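Local coordinates for protein peptidase S15/CocE/NonD (Thaumarchaeota archaeon SCGC AB-539-E09, PDB 4PF1) that is a serine aminopeptidase of the alpha/beta hydrolase fold that probably removes amino-acid residues from the N-terminal ends of peptides, at residues P286-G291 and G349-N354; K304-L309 and K317-V322; G324-G329 and R333-L338; V375-T380 and H386-W391. All blocks are in the same frame, centred on the assembly; numbering follows the deposited sequence. Where two conformers were deposited one is given.

How the interactions relate
The four contacts sit within about 21 Å of one another, centre to centre. Interactions 1, 2 and 4 lie on one mixed sheet of an alpha/beta hydrolase core, in which strands 287-292, 319-324, 375-379 and 384-388 are consecutive neighbours. Interaction 1 brings helix 347-365 against the first of them, and interaction 2 packs helix 301-309 on the second. Interaction 3 continues directly from the end of strand 319-324, so the loop with the presumed catalytic histidine springs from the packed core. Along the chain, interactions 2 and 3 both fall between the two halves of interaction 1. Interaction 4, last in sequence and about 12 Å from interaction 2, closes the sheet with a hairpin.

Interaction 1: P286-G291 and G349-N354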
loop_
_atom_site.group_PDB
_atom_site.type_symbol
_atom_site.label_atom_id
_atom_site.label_comp_id
_atom_site.label_asym_id
_atom_site.label_seq_id
_atom_site.Cartn_x
_atom_site.Cartn_y
_atom_site.Cartn_z
ATOM N N PRO A 286 18.035 35.579 22.661
ATOM C CA PRO A 286 16.636 35.332 22.251
ATOM C C PRO A 286 16.400 33.846 21.980
ATOM O O PRO A 286 17.223 33.194 21.333
ATOM C CB PRO A 286 16.482 36.173 20.978
ATOM C CG PRO A 286 17.591 37.167 21.032
ATOM C CD PRO A 286 18.718 36.476 21.712
ATOM N N MET A 287 15.306 33.306 22.529
ATOM C CA MET A 287 14.989 31.886 22.462
ATOM C C MET A 287 13.614 31.635 21.866
ATOM O O MET A 287 12.629 32.253 22.278
ATOM C CB MET A 287 15.056 31.287 23.878
ATOM C CG MET A 287 15.315 29.796 23.913
ATOM S SD MET A 287 15.420 29.152 25.610
ATOM C CE MET A 287 16.831 30.089 26.241
ATOM N N LEU A 288 13.549 30.689 20.928
ATOM C CA LEU A 288 12.309 30.231 20.319
ATOM C C LEU A 288 12.138 28.748 20.676
ATOM O O LEU A 288 12.678 27.873 19.992
ATOM C CB LEU A 288 12.327 30.471 18.789
ATOM C CG LEU A 288 11.040 30.141 17.998
ATOM C CD1 LEU A 288 9.876 31.041 18.410
ATOM C CD2 LEU A 288 11.277 30.276 16.503
ATOM N N ILE A 289 11.463 28.478 21.806
ATOM C CA ILE A 289 11.255 27.112 22.295
ATOM C C ILE A 289 10.151 26.448 21.472
ATOM O O ILE A 289 9.027 26.945 21.429
ATOM C CB ILE A 289 10.955 27.069 23.822
ATOM C CG1 ILE A 289 11.958 27.944 24.621
ATOM C CG2 ILE A 289 10.951 25.617 24.327
ATOM C CD1 ILE A 289 11.486 28.354 26.018
ATOM N N VAL A 290 10.491 25.339 20.804
ATOM C CA VAL A 290 9.567 24.620 19.930
ATOM C C VAL A 290 9.264 23.242 20.511
ATOM O O VAL A 290 10.137 22.368 20.547
ATOM C CB VAL A 290 10.108 24.516 18.477
ATOM C CG1 VAL A 290 8.995 24.155 17.504
ATOM C CG2 VAL A 290 10.802 25.805 18.045
ATOM N N GLY A 291 8.030 23.070 20.970
ATOM C CA GLY A 291 7.553 21.819 21.543
ATOM C C GLY A 291 6.446 21.177 20.732
ATOM O O GLY A 291 5.764 21.850 19.955
ATOM N N GLY A 349 6.392 22.802 8.145
ATOM C CA GLY A 349 6.905 23.716 7.126
ATOM C C GLY A 349 6.369 25.131 7.279
ATOM O O GLY A 349 7.101 26.096 7.035
ATOM N N TRP A 350 5.087 25.267 7.717
ATOM C CA TRP A 350 4.459 26.576 7.949
ATOM C C TRP A 350 5.175 27.316 9.078
ATOM O O TRP A 350 5.402 28.518 8.966
ATOM C CB TRP A 350 2.954 26.440 8.278
ATOM C CG TRP A 350 2.288 27.755 8.577
ATOM C CD1 TRP A 350 1.748 28.623 7.676
ATOM C CD2 TRP A 350 2.169 28.386 9.864
ATOM N NE1 TRP A 350 1.300 29.756 8.318
ATOM C CE2 TRP A 350 1.549 29.639 9.661
ATOM C CE3 TRP A 350 2.530 28.014 11.174
ATOM C CZ2 TRP A 350 1.266 30.515 10.718
ATOM C CZ3 TRP A 350 2.266 28.891 12.216
ATOM C CH2 TRP A 350 1.635 30.120 11.986
ATOM N N PHE A 351 5.492 26.605 10.179
ATOM C CA PHE A 351 6.174 27.200 11.326
ATOM C C PHE A 351 7.581 27.688 10.950
ATOM O O PHE A 351 7.952 28.800 11.323
ATOM C CB PHE A 351 6.248 26.214 12.520
ATOM C CG PHE A 351 7.352 26.553 13.501
ATOM C CD1 PHE A 351 7.245 27.660 14.340
ATOM C CD2 PHE A 351 8.539 25.828 13.515
ATOM C CE1 PHE A 351 8.291 28.017 15.190
ATOM C CE2 PHE A 351 9.584 26.187 14.369
ATOM C CZ PHE A 351 9.451 27.278 15.200
ATOM N N ARG A 352 8.372 26.845 10.267
ATOM C CA ARG A 352 9.752 27.191 9.916
ATOM C C ARG A 352 9.831 28.374 8.951
ATOM O O ARG A 352 10.643 29.271 9.171
ATOM C CB ARG A 352 10.508 25.980 9.352
ATOM C CG ARG A 352 10.879 24.967 10.436
ATOM C CD ARG A 352 11.868 23.897 9.971
ATOM N NE ARG A 352 11.461 23.234 8.726
ATOM C CZ ARG A 352 10.546 22.272 8.648
ATOM N NH1 ARG A 352 9.903 21.866 9.737
ATOM N NH2 ARG A 352 10.250 21.725 7.479
ATOM N N ARG A 353 8.974 28.401 7.918
ATOM C CA ARG A 353 8.985 29.482 6.926
ATOM C C ARG A 353 8.420 30.804 7.475
ATOM O O ARG A 353 8.991 31.858 7.207
ATOM C CB ARG A 353 8.198 29.085 5.663
ATOM C CG ARG A 353 8.804 27.931 4.856
ATOM C CD ARG A 353 8.084 27.703 3.530
ATOM N NE ARG A 353 6.627 27.684 3.684
ATOM C CZ ARG A 353 5.908 26.583 3.873
ATOM N NH1 ARG A 353 6.498 25.393 3.902
ATOM N NH2 ARG A 353 4.593 26.660 4.020
ATOM N N ASN A 354 7.286 30.753 8.204
ATOM C CA ASN A 354 6.578 31.961 8.637
ATOM C C ASN A 354 6.944 32.474 10.035
ATOM O O ASN A 354 6.638 33.628 10.334
ATOM C CB ASN A 354 5.068 31.745 8.559
ATOM C CG ASN A 354 4.574 31.573 7.151
ATOM O OD1 ASN A 354 4.364 32.544 6.421
ATOM N ND2 ASN A 354 4.411 30.330 6.726
#
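Apolar packing carries the whole meeting of strand and helix here: the ring of F351 reaches from the helix to the side chains of L288 and V290, which approach it from the opposite direction. Its outer end does the touching. CZ is met obliquely by two methyls, V290 CG2 at 3.5 Å and L288 CD2 at 3.7 Å, while CE2 comes within 3.8 Å of V290 CG1. F351 CG is anti to its backbone N (chi1 158°), which carries the ring off the helix toward the strand. L288 and V290, two positions apart, present their side chains on the same side of the strand. This is the layered packing of an alpha/beta hydrolase, in which helix 347-365 covers one face of the central sheet; V322 and F184, from the strands on either side of 287-292, also touch F351. No hydrogen bond crosses from strand to helix; within the helix, N354 ND2 donates to W350 O at 3.0 Å, in the carbonyl plane and on a lone pair, and the same oxygen also accepts a bond from N354 N. Charge enters through R352, which forms a salt bridge with D92.

Interaction 2: K304-L309 and K317-V322; sequences KLYKVL and KLVHFV
Y306 and F321 bring two nearly parallel rings together without stacking them. The planes differ by 17°, yet the centroids are 5.4 Å apart and the rings are slid so far past each other that they barely overlap. What fills the offset is aliphatic carbon on both sides. Y306 CB approaches the F321 ring obliquely, 4.2 Å from its centroid, as an off-centre CH-pi contact, while F321 CB lies obliquely against the tyrosine ring, 3.5 Å from Y306 CD1. Each residue therefore offers its CB to the other's ring, and the two side chains cross at about a right angle. A chi1 of 168° swings the tyrosine ring away from its own N and past the CB of F321.

V319 extends the interface toward the C-terminal end of the helix. Its CG1 meets the tyrosine at CD1, 4.2 Å away, and its other methyl, CG2, turns to L309, with 4.1 Å to L309 CB and 3.9 Å to the carbonyl oxygen of L309. The far end of Y306 is polar: its OH is hydrogen-bonded to D390.

The axis of helix segment 304-309 runs 8.9 Å from that of strand 319-322, at 153° between their N-to-C directions, close to antiparallel. H320, between the two contacting strand residues, is directed away from the helix; it packs on L288, and its ND1 is hydrogen-bonded to the carbonyl oxygen of P373. Strand 287-292, helix 301-309 and strand 319-324 together form a beta-alpha-beta crossover, the repeating unit of the alpha/beta hydrolase sheet.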
loop_
_atom_site.group_PDB
_atom_site.type_symbol
_atom_site.label_atom_id
_atom_site.label_comp_id
_atom_site.label_asym_id
_atom_site.label_seq_id
_atom_site.Cartn_x
_atom_site.Cartn_y
_atom_site.Cartn_z
ATOM N N LYS A 304 8.086 23.055 30.243
ATOM C CA LYS A 304 8.752 23.343 31.524
ATOM C C LYS A 304 9.803 24.453 31.334
ATOM O O LYS A 304 9.976 25.286 32.224
ATOM C CB LYS A 304 9.388 22.070 32.125
ATOM C CG LYS A 304 9.905 22.238 33.562
ATOM C CD LYS A 304 8.812 22.021 34.613
ATOM C CE LYS A 304 9.246 22.438 36.001
ATOM N NZ LYS A 304 10.241 21.504 36.593
ATOM N N LEU A 305 10.467 24.488 30.148
ATOM C CA LEU A 305 11.445 25.529 29.804
ATOM C C LEU A 305 10.781 26.892 29.762
ATOM O O LEU A 305 11.275 27.821 30.394
ATOM C CB LEU A 305 12.126 25.245 28.453
ATOM C CG LEU A 305 13.357 24.356 28.468
ATOM C CD1 LEU A 305 13.865 24.132 27.054
ATOM C CD2 LEU A 305 14.467 24.947 29.340
ATOM N N TYR A 306 9.639 27.013 29.039
ATOM C CA TYR A 306 8.895 28.272 28.968
ATOM C C TYR A 306 8.435 28.707 30.366
ATOM O O TYR A 306 8.577 29.874 30.708
ATOM C CB TYR A 306 7.689 28.171 28.002
ATOM C CG TYR A 306 6.732 29.346 28.111
ATOM C CD1 TYR A 306 7.041 30.580 27.544
ATOM C CD2 TYR A 306 5.551 29.243 28.841
ATOM C CE1 TYR A 306 6.178 31.667 27.662
ATOM C CE2 TYR A 306 4.693 30.331 28.987
ATOM C CZ TYR A 306 5.013 31.543 28.400
ATOM O OH TYR A 306 4.160 32.613 28.538
ATOM N N LYS A 307 7.901 27.759 31.172
ATOM C CA LYS A 307 7.386 28.024 32.522
ATOM C C LYS A 307 8.438 28.676 33.437
ATOM O O LYS A 307 8.098 29.587 34.193
ATOM C CB LYS A 307 6.854 26.728 33.165
ATOM C CG LYS A 307 6.113 26.951 34.493
ATOM C CD LYS A 307 5.451 25.676 35.040
ATOM C CE LYS A 307 6.409 24.735 35.745
ATOM N NZ LYS A 307 7.021 25.339 36.962
ATOM N N VAL A 308 9.701 28.224 33.360
ATOM C CA VAL A 308 10.767 28.741 34.226
ATOM C C VAL A 308 11.459 29.991 33.624
ATOM O O VAL A 308 11.958 30.824 34.383
ATOM C CB VAL A 308 11.809 27.646 34.611
ATOM C CG1 VAL A 308 11.133 26.431 35.241
ATOM C CG2 VAL A 308 12.665 27.229 33.413
ATOM N N LEU A 309 11.495 30.118 32.281
ATOM C CA LEU A 309 12.200 31.227 31.626
ATOM C C LEU A 309 11.292 32.428 31.301
ATOM O O LEU A 309 11.809 33.532 31.123
ATOM C CB LEU A 309 12.934 30.747 30.356
ATOM C CG LEU A 309 14.051 29.698 30.565
ATOM C CD1 LEU A 309 14.542 29.155 29.243
ATOM C CD2 LEU A 309 15.220 30.268 31.373
ATOM N N LYS A 317 10.559 39.850 25.681
ATOM C CA LYS A 317 11.560 40.383 24.764
ATOM C C LYS A 317 12.446 39.284 24.161
ATOM O O LYS A 317 12.891 39.424 23.021
ATOM C CB LYS A 317 12.439 41.413 25.493
ATOM C CG LYS A 317 12.847 42.601 24.626
ATOM C CD LYS A 317 13.809 43.545 25.354
ATOM C CE LYS A 317 13.099 44.596 26.180
ATOM N NZ LYS A 317 14.058 45.421 26.962
ATOM N N LEU A 318 12.715 38.206 24.922
ATOM C CA LEU A 318 13.632 37.155 24.476
ATOM C C LEU A 318 12.993 35.762 24.329
ATOM O O LEU A 318 13.402 35.015 23.442
ATOM C CB LEU A 318 14.834 37.059 25.444
ATOM C CG LEU A 318 15.662 38.341 25.645
ATOM C CD1 LEU A 318 16.382 38.322 26.976
ATOM C CD2 LEU A 318 16.654 38.550 24.507
ATOM N N VAL A 319 12.040 35.392 25.206
ATOM C CA VAL A 319 11.475 34.034 25.193
ATOM C C VAL A 319 10.127 33.954 24.444
ATOM O O VAL A 319 9.207 34.727 24.712
ATOM C CB VAL A 319 11.360 33.444 26.630
ATOM C CG1 VAL A 319 10.846 32.008 26.603
ATOM C CG2 VAL A 319 12.696 33.507 27.357
ATOM N N HIS A 320 10.031 32.979 23.524
ATOM C CA HIS A 320 8.827 32.643 22.763
ATOM C C HIS A 320 8.608 31.135 22.823
ATOM O O HIS A 320 9.563 30.376 22.659
ATOM C CB HIS A 320 8.940 33.105 21.303
ATOM C CG HIS A 320 9.242 34.560 21.142
ATOM N ND1 HIS A 320 8.232 35.498 21.042
ATOM C CD2 HIS A 320 10.436 35.189 21.056
ATOM C CE1 HIS A 320 8.840 36.663 20.899
ATOM N NE2 HIS A 320 10.168 36.527 20.907
ATOM N N PHE A 321 7.362 30.698 23.061
ATOM C CA PHE A 321 7.033 29.275 23.127
ATOM C C PHE A 321 6.067 28.890 22.008
ATOM O O PHE A 321 5.010 29.502 21.859
ATOM C CB PHE A 321 6.452 28.914 24.510
ATOM C CG PHE A 321 5.980 27.489 24.711
ATOM C CD1 PHE A 321 6.766 26.413 24.309
ATOM C CD2 PHE A 321 4.789 27.223 25.376
ATOM C CE1 PHE A 321 6.335 25.098 24.509
ATOM C CE2 PHE A 321 4.362 25.908 25.584
ATOM C CZ PHE A 321 5.137 24.855 25.148
ATOM N N VAL A 322 6.454 27.884 21.210
ATOM C CA VAL A 322 5.646 27.357 20.111
ATOM C C VAL A 322 5.299 25.903 20.431
ATOM O O VAL A 322 6.195 25.099 20.686
ATOM C CB VAL A 322 6.342 27.499 18.723
ATOM C CG1 VAL A 322 5.454 26.956 17.603
ATOM C CG2 VAL A 322 6.729 28.947 18.441
#

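Interaction 3: G324-G329 and R333-L338; sequences GPWNHG and RDARSL
The indole of W326 carries G324 CA and P325 CD on one face, both offset toward the rim, and meets A335 obliquely: A335 CB lies 3.4 Å from W326 CD1 and 3.5 Å from W326 NE1. The guanidinium of R333 has the carboxylate carbon of D334 at its edge, in plane, in keeping with the salt bridge between R333 NH1 and D334 OD1 at 3.5 Å. The amide of N327 is turned 64° from this guanidinium, with 3.8 Å between N327 ND2 and R333 NH2, a contact without a hydrogen bond.

N327 ND2 instead donates to the carbonyl of G454, and the same N327 ND2 lies 3.4 Å from L338 CD1. With chi1 at 66°, N327 OD1 lies back over its own turn and accepts a weak bond from G329 N. Across the loop G329 O rests 3.3 Å from R333 CG, beside the aliphatic part of the arginine.

No hydrogen bond links 324-329 to 333-338 directly. T347 OG1 bonds to W326 NE1 and to A335 O and so joins the two segments indirectly, while H328 bonds to D295 and S161 in an arrangement consistent with a Ser-His-Asp catalytic triad.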
loop_
_atom_site.group_PDB
_atom_site.type_symbol
_atom_site.label_atom_id
_atom_site.label_comp_id
_atom_site.label_asym_id
_atom_site.label_seq_id
_atom_site.Cartn_x
_atom_site.Cartn_y
_atom_site.Cartn_z
ATOM N N GLY A 324 3.226 22.908 18.732
ATOM C CA GLY A 324 2.573 22.380 17.537
ATOM C C GLY A 324 1.993 20.983 17.690
ATOM O O GLY A 324 2.269 20.301 18.681
ATOM N N PRO A 325 1.183 20.518 16.697
ATOM C CA PRO A 325 0.594 19.164 16.793
ATOM C C PRO A 325 1.589 18.128 16.287
ATOM O O PRO A 325 1.342 17.420 15.301
ATOM C CB PRO A 325 -0.630 19.274 15.883
ATOM C CG PRO A 325 -0.188 20.221 14.797
ATOM C CD PRO A 325 0.800 21.185 15.432
ATOM N N TRP A 326 2.745 18.076 16.935
ATOM C CA TRP A 326 3.861 17.314 16.432
ATOM C C TRP A 326 4.320 16.212 17.332
ATOM O O TRP A 326 4.277 16.333 18.555
ATOM C CB TRP A 326 5.046 18.272 16.187
ATOM C CG TRP A 326 4.726 19.425 15.278
ATOM C CD1 TRP A 326 4.077 19.369 14.079
ATOM C CD2 TRP A 326 5.122 20.792 15.457
ATOM N NE1 TRP A 326 4.029 20.618 13.507
ATOM C CE2 TRP A 326 4.658 21.513 14.333
ATOM C CE3 TRP A 326 5.831 21.479 16.459
ATOM C CZ2 TRP A 326 4.847 22.896 14.200
ATOM C CZ3 TRP A 326 6.002 22.850 16.333
ATOM C CH2 TRP A 326 5.530 23.542 15.207
ATOM N N ASN A 327 4.851 15.154 16.713
ATOM C CA ASN A 327 5.554 14.108 17.421
ATOM C C ASN A 327 6.998 14.613 17.636
ATOM O O ASN A 327 7.271 15.790 17.375
ATOM C CB ASN A 327 5.484 12.766 16.663
ATOM C CG ASN A 327 6.200 12.697 15.329
ATOM O OD1 ASN A 327 7.008 13.548 14.965
ATOM N ND2 ASN A 327 5.969 11.623 14.600
ATOM N N HIS A 328 7.918 13.743 18.055
ATOM C CA HIS A 328 9.290 14.148 18.346
ATOM C C HIS A 328 10.037 14.901 17.191
ATOM O O HIS A 328 10.728 15.881 17.470
ATOM C CB HIS A 328 10.120 12.951 18.806
ATOM C CG HIS A 328 11.454 13.341 19.338
ATOM N ND1 HIS A 328 11.586 14.333 20.292
ATOM C CD2 HIS A 328 12.681 12.888 19.003
ATOM C CE1 HIS A 328 12.883 14.448 20.509
ATOM N NE2 HIS A 328 13.580 13.590 19.763
ATOM N N GLY A 329 9.903 14.444 15.946
ATOM C CA GLY A 329 10.641 15.050 14.836
ATOM C C GLY A 329 9.876 15.924 13.856
ATOM O O GLY A 329 10.495 16.534 12.976
ATOM N N ARG A 333 10.448 18.820 10.340
ATOM C CA ARG A 333 10.146 18.292 9.006
ATOM C C ARG A 333 8.689 18.622 8.624
ATOM O O ARG A 333 8.116 19.569 9.164
ATOM C CB ARG A 333 10.431 16.763 8.931
ATOM C CG ARG A 333 9.569 15.882 9.853
ATOM C CD ARG A 333 9.746 14.406 9.526
ATOM N NE ARG A 333 8.971 13.536 10.416
ATOM C CZ ARG A 333 7.727 13.126 10.171
ATOM N NH1 ARG A 333 7.098 13.516 9.069
ATOM N NH2 ARG A 333 7.104 12.330 11.029
ATOM N N ASP A 334 8.114 17.862 7.670
ATOM C CA ASP A 334 6.724 18.000 7.249
ATOM C C ASP A 334 5.794 17.443 8.330
ATOM O O ASP A 334 6.127 16.440 8.972
ATOM C CB ASP A 334 6.494 17.266 5.918
ATOM C CG ASP A 334 6.804 15.782 5.988
ATOM O OD1 ASP A 334 7.976 15.432 6.252
ATOM O OD2 ASP A 334 5.860 14.972 5.844
ATOM N N ALA A 335 4.641 18.093 8.546
ATOM C CA ALA A 335 3.674 17.625 9.535
ATOM C C ALA A 335 2.240 17.940 9.103
ATOM O O ALA A 335 1.576 18.801 9.701
ATOM C CB ALA A 335 3.974 18.229 10.897
ATOM N N ARG A 336 1.765 17.244 8.055
ATOM C CA ARG A 336 0.397 17.395 7.541
ATOM C C ARG A 336 -0.560 16.525 8.334
ATOM O O ARG A 336 -1.739 16.856 8.458
ATOM C CB ARG A 336 0.325 17.011 6.053
ATOM C CG ARG A 336 0.946 18.030 5.118
ATOM C CD ARG A 336 0.947 17.537 3.686
ATOM N NE ARG A 336 1.693 18.436 2.806
ATOM C CZ ARG A 336 2.993 18.324 2.551
ATOM N NH1 ARG A 336 3.705 17.350 3.106
ATOM N NH2 ARG A 336 3.592 19.186 1.741
ATOM N N SER A 337 -0.054 15.388 8.840
ATOM C CA SER A 337 -0.840 14.411 9.588
ATOM C C SER A 337 0.030 13.701 10.626
ATOM O O SER A 337 1.244 13.893 10.640
ATOM C CB SER A 337 -1.446 13.386 8.628
ATOM O OG SER A 337 -0.437 12.626 7.985
ATOM N N LEU A 338 -0.603 12.889 11.496
ATOM C CA LEU A 338 0.052 12.045 12.498
ATOM C C LEU A 338 -0.858 10.868 12.793
ATOM O O LEU A 338 -1.877 11.025 13.472
ATOM C CB LEU A 338 0.399 12.821 13.780
ATOM C CG LEU A 338 1.136 12.007 14.858
ATOM C CD1 LEU A 338 2.558 11.675 14.431
ATOM C CD2 LEU A 338 1.151 12.735 16.158
#

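Interaction 4: V375-T380 and H386-W391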
loop_
_atom_site.group_PDB
_atom_site.type_symbol
_atom_site.label_atom_id
_atom_site.label_comp_id
_atom_site.label_asym_id
_atom_site.label_seq_id
_atom_site.Cartn_x
_atom_site.Cartn_y
_atom_site.Cartn_z
ATOM N N VAL A 375 3.179 33.003 23.212
ATOM C CA VAL A 375 2.845 31.596 23.022
ATOM C C VAL A 375 2.092 31.422 21.690
ATOM O O VAL A 375 1.119 32.130 21.416
ATOM C CB VAL A 375 2.048 31.011 24.230
ATOM C CG1 VAL A 375 1.564 29.589 23.947
ATOM C CG2 VAL A 375 2.883 31.042 25.508
ATOM N N LEU A 376 2.576 30.496 20.860
ATOM C CA LEU A 376 1.961 30.133 19.594
ATOM C C LEU A 376 1.531 28.680 19.725
ATOM O O LEU A 376 2.377 27.790 19.792
ATOM C CB LEU A 376 2.950 30.361 18.429
ATOM C CG LEU A 376 2.416 30.178 17.001
ATOM C CD1 LEU A 376 1.258 31.134 16.701
ATOM C CD2 LEU A 376 3.521 30.383 15.990
ATOM N N SER A 377 0.225 28.458 19.921
ATOM C CA SER A 377 -0.308 27.127 20.191
ATOM C C SER A 377 -1.264 26.654 19.106
ATOM O O SER A 377 -2.184 27.380 18.720
ATOM C CB SER A 377 -1.008 27.110 21.549
ATOM O OG SER A 377 -1.708 25.898 21.778
ATOM N N TYR A 378 -1.050 25.424 18.627
ATOM C CA TYR A 378 -1.939 24.799 17.656
ATOM C C TYR A 378 -2.954 23.978 18.410
ATOM O O TYR A 378 -2.586 23.110 19.209
ATOM C CB TYR A 378 -1.161 23.932 16.661
ATOM C CG TYR A 378 -2.005 23.371 15.532
ATOM C CD1 TYR A 378 -2.785 22.230 15.716
ATOM C CD2 TYR A 378 -1.967 23.936 14.261
ATOM C CE1 TYR A 378 -3.530 21.685 14.670
ATOM C CE2 TYR A 378 -2.712 23.402 13.208
ATOM C CZ TYR A 378 -3.485 22.271 13.416
ATOM O OH TYR A 378 -4.189 21.720 12.376
ATOM N N GLU A 379 -4.233 24.258 18.173
ATOM C CA GLU A 379 -5.330 23.564 18.827
ATOM C C GLU A 379 -5.821 22.426 17.949
ATOM O O GLU A 379 -6.297 22.670 16.837
ATOM C CB GLU A 379 -6.468 24.552 19.136
ATOM C CG GLU A 379 -7.582 23.978 19.998
ATOM C CD GLU A 379 -8.731 24.930 20.276
ATOM O OE1 GLU A 379 -8.832 25.973 19.591
ATOM O OE2 GLU A 379 -9.541 24.625 21.180
ATOM N N THR A 380 -5.704 21.178 18.444
ATOM C CA THR A 380 -6.182 19.995 17.722
ATOM C C THR A 380 -7.716 19.949 17.826
ATOM O O THR A 380 -8.294 20.606 18.693
ATOM C CB THR A 380 -5.479 18.709 18.209
ATOM O OG1 THR A 380 -5.495 18.648 19.637
ATOM C CG2 THR A 380 -4.045 18.601 17.699
ATOM N N HIS A 386 -3.126 29.671 17.460
ATOM C CA HIS A 386 -3.591 30.774 18.293
ATOM C C HIS A 386 -2.436 31.588 18.832
ATOM O O HIS A 386 -1.366 31.046 19.107
ATOM C CB HIS A 386 -4.442 30.258 19.466
ATOM C CG HIS A 386 -5.649 29.481 19.052
ATOM N ND1 HIS A 386 -6.774 30.109 18.549
ATOM C CD2 HIS A 386 -5.881 28.150 19.110
ATOM C CE1 HIS A 386 -7.643 29.142 18.303
ATOM N NE2 HIS A 386 -7.148 27.947 18.621
ATOM N N ARG A 387 -2.668 32.892 19.009
ATOM C CA ARG A 387 -1.725 33.820 19.625
ATOM C C ARG A 387 -2.111 33.971 21.093
ATOM O O ARG A 387 -3.213 34.441 21.387
ATOM C CB ARG A 387 -1.759 35.187 18.916
ATOM C CG ARG A 387 -1.249 35.175 17.476
ATOM C CD ARG A 387 -1.373 36.553 16.837
ATOM N NE ARG A 387 -0.584 37.561 17.554
ATOM C CZ ARG A 387 0.658 37.909 17.231
ATOM N NH1 ARG A 387 1.259 37.357 16.184
ATOM N NH2 ARG A 387 1.306 38.819 17.947
ATOM N N TYR A 388 -1.252 33.506 22.011
ATOM C CA TYR A 388 -1.529 33.590 23.445
ATOM C C TYR A 388 -0.469 34.420 24.159
ATOM O O TYR A 388 0.688 34.434 23.737
ATOM C CB TYR A 388 -1.623 32.185 24.081
ATOM C CG TYR A 388 -2.815 31.353 23.642
ATOM C CD1 TYR A 388 -4.071 31.934 23.462
ATOM C CD2 TYR A 388 -2.712 29.973 23.503
ATOM C CE1 TYR A 388 -5.176 31.168 23.084
ATOM C CE2 TYR A 388 -3.813 29.195 23.142
ATOM C CZ TYR A 388 -5.044 29.797 22.932
ATOM O OH TYR A 388 -6.125 29.035 22.560
ATOM N N ASP A 389 -0.862 35.105 25.246
ATOM C CA ASP A 389 0.043 35.937 26.041
ATOM C C ASP A 389 0.744 35.118 27.125
ATOM O O ASP A 389 1.773 35.548 27.654
ATOM C CB ASP A 389 -0.722 37.111 26.674
ATOM C CG ASP A 389 -1.252 38.116 25.669
ATOM O OD1 ASP A 389 -0.541 38.396 24.676
ATOM O OD2 ASP A 389 -2.358 38.653 25.895
ATOM N N ASP A 390 0.176 33.944 27.462
ATOM C CA ASP A 390 0.699 33.035 28.483
ATOM C C ASP A 390 0.227 31.602 28.205
ATOM O O ASP A 390 -0.699 31.399 27.411
ATOM C CB ASP A 390 0.235 33.492 29.887
ATOM C CG ASP A 390 1.125 33.067 31.051
ATOM O OD1 ASP A 390 1.965 32.153 30.863
ATOM O OD2 ASP A 390 0.967 33.633 32.155
ATOM N N TRP A 391 0.862 30.612 28.860
ATOM C CA TRP A 391 0.459 29.218 28.744
ATOM C C TRP A 391 0.177 28.629 30.141
ATOM O O TRP A 391 1.089 28.557 30.969
ATOM C CB TRP A 391 1.498 28.384 27.983
ATOM C CG TRP A 391 1.043 26.978 27.723
ATOM C CD1 TRP A 391 1.520 25.841 28.306
ATOM C CD2 TRP A 391 -0.044 26.570 26.879
ATOM N NE1 TRP A 391 0.829 24.745 27.844
ATOM C CE2 TRP A 391 -0.140 25.163 26.969
ATOM C CE3 TRP A 391 -0.933 27.257 26.030
ATOM C CZ2 TRP A 391 -1.081 24.428 26.237
ATOM C CZ3 TRP A 391 -1.880 26.528 25.325
ATOM C CH2 TRP A 391 -1.954 25.132 25.438
#
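V375 and S377 pair with Y388 and H386 as antiparallel hydrogen-bonded pairs, each giving two backbone bonds, among them Y388 N to V375 O at 2.8 Å and H386 N to S377 O at 2.8 Å, while L376 and R387 form the non-hydrogen-bonded pair between them. On the face shared by V375, S377, H386 and Y388, the side chains lie side by side, the valine and tyrosine crossing obliquely. The valine CB packs 3.9 Å from Y388 CB, and its CG1 comes to the edge of the tyrosine ring. Past the strand end the chain turns back, and W391 lies across this same face: V375 CG2 touches W391 CB at 3.9 Å, and S377 OG is 3.6 Å from W391 CZ3. S377 OG is hydrogen-bonded to S563 and the indole nitrogen to Q561, so both polar groups are used outside the hairpin.

At the other end, H386 meets E379. H386 NE2 donates to E379 OE1 at 2.8 Å with an N-H...O angle of 136°. The carboxylate and ring planes are 63° apart; the bond arrives on the anti side of OE1, 27° out of the carboxylate plane. E379 reaches it with an extended chain.

E379 OE2 is also held, by R483 in a salt bridge and by T565. Shared among an imidazole, a guanidinium and a hydroxyl, the buried carboxylate probably remains ionised, tying the hairpin at the edge of the sheet to strands 482-486 and 562-566.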